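PDB 2Q9U: A-type flavoprotein from Giardia intestinalis, which probably transfers electrons through its flavin mononucleotide to a diiron centre that scavenges oxygen in this parasite. Local coordinates for residues I203-L215 with A242-H254. Numbering follows the deposited sequence.
Sequences ILGLFSAQMRKAL and AIAEYDRWSKGQH
Met211 covers one face of the Tyr246 ring: its CE makes a CH-pi contact 3.5 Å from the ring centroid and only 6° off the normal, while SD, 4.2 Å from that centroid and over the same ring, adds a Met-aromatic contact. The thioether reaches there because CG stands anti to the backbone N and the chain then bends at chi2 and chi3. Apolar packing continues beside it, with Met211 CB 3.5 Å from Trp249 CZ3 and Leu204 CD1 against Tyr246 CZ. Leu215 CD1 rests on the backbone at Asp247. Ser208 CA lies 4.1 Å from the centroid of the six-membered ring of Trp249, over its face; at the edge, Leu204 O comes within 3.1 Å of Trp249 CH2. Ser250 fits as a knob among Ser208, Met211, Arg212 and Leu215. Polar links are few: Arg212 NH1 donates to Ser250 O at 2.8 Å (157° at the hydrogen), in the guanidinium plane, and one water bridges Gly205 O to Trp249 NE1. Ser250 OG hydrogen-bonds back to Asp247 O, and Tyr246 OH hydrogen-bonds with Phe173 N. Helix 208-219, following helix 189-204 after a short turn, thus packs on helix 236-250, segments 208-215 and 242-250 crossing at -131°. The interface is mainly apolar and aromatic; its one direct hydrogen bond uses the carbonyl ending helix 242-250, and water satisfies the indole N-H.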
loop_
_atom_site.group_PDB
_atom_site.type_symbol
_atom_site.label_atom_id
_atom_site.label_comp_id
_atom_site.label_asym_id
_atom_site.label_seq_id
_atom_site.Cartn_x
_atom_site.Cartn_y
_atom_site.Cartn_z
ATOM N N ILE A 203 14.126 15.528 9.064
ATOM C CA ILE A 203 15.255 15.981 8.236
ATOM C C ILE A 203 16.327 16.623 9.113
ATOM O O ILE A 203 17.531 16.405 8.909
ATOM C CB ILE A 203 14.795 16.940 7.112
ATOM C CG1 ILE A 203 13.614 16.325 6.311
ATOM C CG2 ILE A 203 15.998 17.374 6.211
ATOM C CD1 ILE A 203 13.921 14.969 5.703
ATOM N N LEU A 204 15.884 17.369 10.118
ATOM C CA LEU A 204 16.799 18.206 10.877
ATOM C C LEU A 204 17.109 17.685 12.262
ATOM O O LEU A 204 17.884 18.315 13.001
ATOM C CB LEU A 204 16.242 19.648 10.953
ATOM C CG LEU A 204 15.906 20.384 9.634
ATOM C CD1 LEU A 204 15.208 21.733 9.926
ATOM C CD2 LEU A 204 17.116 20.597 8.731
ATOM N N GLY A 205 16.499 16.558 12.629
ATOM C CA GLY A 205 16.435 16.136 14.053
ATOM C C GLY A 205 17.796 16.108 14.746
ATOM O O GLY A 205 17.903 16.427 15.932
ATOM N N LEU A 206 18.833 15.707 14.011
ATOM C CA LEU A 206 20.177 15.560 14.579
ATOM C C LEU A 206 21.018 16.853 14.496
ATOM O O LEU A 206 22.198 16.856 14.910
ATOM C CB LEU A 206 20.945 14.406 13.906
ATOM C CG LEU A 206 21.334 14.466 12.419
ATOM C CD1 LEU A 206 22.332 13.372 12.115
ATOM C CD2 LEU A 206 20.137 14.310 11.456
ATOM N N PHE A 207 20.408 17.931 14.002
ATOM C CA PHE A 207 21.155 19.171 13.712
ATOM C C PHE A 207 20.762 20.385 14.589
ATOM O O PHE A 207 20.845 21.546 14.142
ATOM C CB PHE A 207 21.096 19.483 12.209
ATOM C CG PHE A 207 21.694 18.387 11.329
ATOM C CD1 PHE A 207 23.022 17.982 11.496
ATOM C CD2 PHE A 207 20.925 17.768 10.336
ATOM C CE1 PHE A 207 23.578 16.997 10.713
ATOM C CE2 PHE A 207 21.479 16.799 9.532
ATOM C CZ PHE A 207 22.809 16.403 9.725
ATOM N N SER A 208 20.364 20.139 15.846
ATOM C CA SER A 208 19.928 21.276 16.718
ATOM C C SER A 208 21.042 22.297 16.941
ATOM O O SER A 208 20.780 23.501 16.997
ATOM C CB SER A 208 19.376 20.797 18.078
ATOM O OG SER A 208 20.342 20.007 18.761
ATOM N N ALA A 209 22.286 21.822 17.043
ATOM C CA ALA A 209 23.422 22.720 17.277
ATOM C C ALA A 209 23.592 23.644 16.062
ATOM O O ALA A 209 23.785 24.867 16.200
ATOM C CB ALA A 209 24.686 21.924 17.535
ATOM N N GLN A 210 23.455 23.066 14.874
ATOM C CA GLN A 210 23.572 23.831 13.634
ATOM C C GLN A 210 22.412 24.822 13.508
ATOM O O GLN A 210 22.607 25.940 13.053
ATOM C CB GLN A 210 23.682 22.909 12.421
ATOM C CG GLN A 210 25.002 22.077 12.361
ATOM C CD GLN A 210 25.008 20.805 13.220
ATOM O OE1 GLN A 210 24.058 20.507 13.963
ATOM N NE2 GLN A 210 26.094 20.035 13.103
ATOM N N MET A 211 21.222 24.437 13.970
ATOM C CA MET A 211 20.087 25.375 14.024
ATOM C C MET A 211 20.301 26.555 14.976
ATOM O O MET A 211 19.906 27.692 14.651
ATOM C CB MET A 211 18.769 24.650 14.343
ATOM C CG MET A 211 17.537 25.597 14.403
ATOM S SD MET A 211 17.161 26.377 12.800
ATOM C CE MET A 211 16.596 24.927 11.888
ATOM N N ARG A 212 20.931 26.286 16.127
ATOM C CA ARG A 212 21.269 27.340 17.091
ATOM C C ARG A 212 22.156 28.387 16.407
ATOM O O ARG A 212 21.896 29.590 16.524
ATOM C CB ARG A 212 21.956 26.761 18.337
ATOM C CG ARG A 212 20.984 26.091 19.335
ATOM C CD ARG A 212 21.623 25.891 20.729
ATOM N NE ARG A 212 22.831 25.063 20.689
ATOM C CZ ARG A 212 22.860 23.730 20.691
ATOM N NH1 ARG A 212 21.741 23.019 20.723
ATOM N NH2 ARG A 212 24.031 23.102 20.660
ATOM N N LYS A 213 23.149 27.911 15.645
ATOM C CA LYS A 213 24.103 28.782 14.917
ATOM C C LYS A 213 23.372 29.628 13.888
ATOM O O LYS A 213 23.597 30.837 13.766
ATOM C CB LYS A 213 25.211 27.943 14.238
ATOM C CG LYS A 213 25.329 27.991 12.660
ATOM C CD LYS A 213 24.456 26.936 11.831
ATOM C CE LYS A 213 25.195 26.291 10.674
ATOM N NZ LYS A 213 26.249 25.174 10.964
ATOM N N ALA A 214 22.478 28.975 13.152
ATOM C CA ALA A 214 21.799 29.596 12.047
ATOM C C ALA A 214 20.864 30.663 12.597
ATOM O O ALA A 214 20.823 31.767 12.070
ATOM C CB ALA A 214 21.024 28.535 11.232
ATOM N N LEU A 215 20.143 30.342 13.676
ATOM C CA LEU A 215 19.230 31.300 14.292
ATOM C C LEU A 215 19.973 32.517 14.867
ATOM O O LEU A 215 19.495 33.656 14.750
ATOM C CB LEU A 215 18.340 30.633 15.346
ATOM C CG LEU A 215 17.344 29.588 14.798
ATOM C CD1 LEU A 215 16.632 28.887 15.952
ATOM C CD2 LEU A 215 16.344 30.232 13.822
ATOM N N ALA A 242 6.852 30.031 13.470
ATOM C CA ALA A 242 7.796 29.124 12.859
ATOM C C ALA A 242 9.178 29.302 13.517
ATOM O O ALA A 242 9.826 28.324 13.901
ATOM C CB ALA A 242 7.869 29.396 11.381
ATOM N N ILE A 243 9.619 30.553 13.600
ATOM C CA ILE A 243 10.890 30.894 14.239
ATOM C C ILE A 243 10.919 30.409 15.690
ATOM O O ILE A 243 11.917 29.798 16.111
ATOM C CB ILE A 243 11.189 32.414 14.163
ATOM C CG1 ILE A 243 11.467 32.814 12.708
ATOM C CG2 ILE A 243 12.420 32.762 15.019
ATOM C CD1 ILE A 243 11.415 34.316 12.447
ATOM N N ALA A 244 9.827 30.658 16.419
ATOM C CA ALA A 244 9.726 30.241 17.844
ATOM C C ALA A 244 9.854 28.725 18.042
ATOM O O ALA A 244 10.492 28.280 19.005
ATOM C CB ALA A 244 8.456 30.740 18.467
ATOM N N GLU A 245 9.263 27.936 17.138
ATOM C CA GLU A 245 9.389 26.470 17.207
ATOM C C GLU A 245 10.834 26.009 16.966
ATOM O O GLU A 245 11.360 25.176 17.717
ATOM C CB GLU A 245 8.432 25.799 16.209
ATOM C CG GLU A 245 8.498 24.233 16.200
ATOM C CD GLU A 245 8.015 23.591 17.498
ATOM O OE1 GLU A 245 7.228 24.228 18.227
ATOM O OE2 GLU A 245 8.413 22.441 17.783
ATOM N N TYR A 246 11.466 26.498 15.898
ATOM C CA TYR A 246 12.885 26.200 15.674
ATOM C C TYR A 246 13.750 26.604 16.876
ATOM O O TYR A 246 14.681 25.883 17.275
ATOM C CB TYR A 246 13.395 26.926 14.432
ATOM C CG TYR A 246 13.264 26.199 13.133
ATOM C CD1 TYR A 246 12.924 24.839 13.070
ATOM C CD2 TYR A 246 13.530 26.870 11.939
ATOM C CE1 TYR A 246 12.816 24.185 11.841
ATOM C CE2 TYR A 246 13.443 26.236 10.726
ATOM C CZ TYR A 246 13.086 24.896 10.673
ATOM O OH TYR A 246 13.025 24.309 9.438
ATOM N N ASP A 247 13.444 27.759 17.449
ATOM C CA ASP A 247 14.214 28.239 18.613
ATOM C C ASP A 247 14.084 27.302 19.822
ATOM O O ASP A 247 15.094 26.928 20.427
ATOM C CB ASP A 247 13.801 29.658 18.992
ATOM C CG ASP A 247 14.692 30.237 20.085
ATOM O OD1 ASP A 247 15.913 30.309 19.848
ATOM O OD2 ASP A 247 14.175 30.570 21.180
ATOM N N ARG A 248 12.851 26.933 20.167
ATOM C CA ARG A 248 12.619 25.995 21.254
ATOM C C ARG A 248 13.300 24.676 20.947
ATOM O O ARG A 248 14.062 24.162 21.768
ATOM C CB ARG A 248 11.123 25.786 21.524
ATOM C CG ARG A 248 10.455 26.927 22.304
ATOM C CD ARG A 248 8.990 26.582 22.653
ATOM N NE ARG A 248 8.226 26.191 21.454
ATOM C CZ ARG A 248 7.481 27.020 20.726
ATOM N NH1 ARG A 248 7.384 28.308 21.060
ATOM N NH2 ARG A 248 6.835 26.569 19.653
ATOM N N TRP A 249 13.065 24.138 19.750
ATOM C CA TRP A 249 13.669 22.853 19.396
ATOM C C TRP A 249 15.198 22.887 19.460
ATOM O O TRP A 249 15.809 21.962 19.999
ATOM C CB TRP A 249 13.186 22.352 18.014
ATOM C CG TRP A 249 14.071 21.253 17.505
ATOM C CD1 TRP A 249 14.190 19.986 18.023
ATOM C CD2 TRP A 249 14.999 21.342 16.421
ATOM N NE1 TRP A 249 15.131 19.276 17.311
ATOM C CE2 TRP A 249 15.652 20.083 16.326
ATOM C CE3 TRP A 249 15.358 22.371 15.518
ATOM C CZ2 TRP A 249 16.636 19.818 15.356
ATOM C CZ3 TRP A 249 16.352 22.106 14.546
ATOM C CH2 TRP A 249 16.980 20.834 14.479
ATOM N N SER A 250 15.821 23.944 18.928
ATOM C CA SER A 250 17.295 24.056 18.937
ATOM C C SER A 250 17.847 24.046 20.377
ATOM O O SER A 250 19.004 23.674 20.600
ATOM C CB SER A 250 17.793 25.309 18.219
ATOM O OG SER A 250 17.357 26.492 18.883
ATOM N N LYS A 251 17.005 24.439 21.328
ATOM C CA LYS A 251 17.369 24.484 22.749
ATOM C C LYS A 251 16.820 23.273 23.552
ATOM O O LYS A 251 17.007 23.173 24.777
ATOM C CB LYS A 251 16.879 25.807 23.327
ATOM C CG LYS A 251 17.613 27.023 22.761
ATOM C CD LYS A 251 16.905 28.295 23.155
ATOM C CE LYS A 251 17.720 29.506 22.739
ATOM N NZ LYS A 251 16.864 30.701 22.746
ATOM N N GLY A 252 16.152 22.350 22.863
ATOM C CA GLY A 252 15.594 21.179 23.538
ATOM C C GLY A 252 14.399 21.500 24.417
ATOM O O GLY A 252 14.069 20.747 25.344
ATOM N N GLN A 253 13.714 22.593 24.095
ATOM C CA GLN A 253 12.587 23.057 24.870
ATOM C C GLN A 253 11.265 22.792 24.146
ATOM O O GLN A 253 10.249 23.423 24.464
ATOM C CB GLN A 253 12.746 24.567 25.129
ATOM C CG GLN A 253 13.973 24.907 25.966
ATOM C CD GLN A 253 14.310 26.392 25.929
ATOM O OE1 GLN A 253 13.740 27.158 25.142
ATOM N NE2 GLN A 253 15.233 26.797 26.777
ATOM N N HIS A 254 11.293 21.876 23.174
ATOM C CA HIS A 254 10.159 21.647 22.262
ATOM C C HIS A 254 9.197 20.553 22.740
ATOM O O HIS A 254 8.202 20.234 22.057
ATOM C CB HIS A 254 10.664 21.293 20.846
ATOM C CG HIS A 254 11.531 20.070 20.810
ATOM N ND1 HIS A 254 12.734 19.987 21.474
ATOM C CD2 HIS A 254 11.336 18.857 20.237
ATOM C CE1 HIS A 254 13.254 18.781 21.300
ATOM N NE2 HIS A 254 12.424 18.078 20.546
HETATM O O HOH W 1 15.848 16.422 18.054
#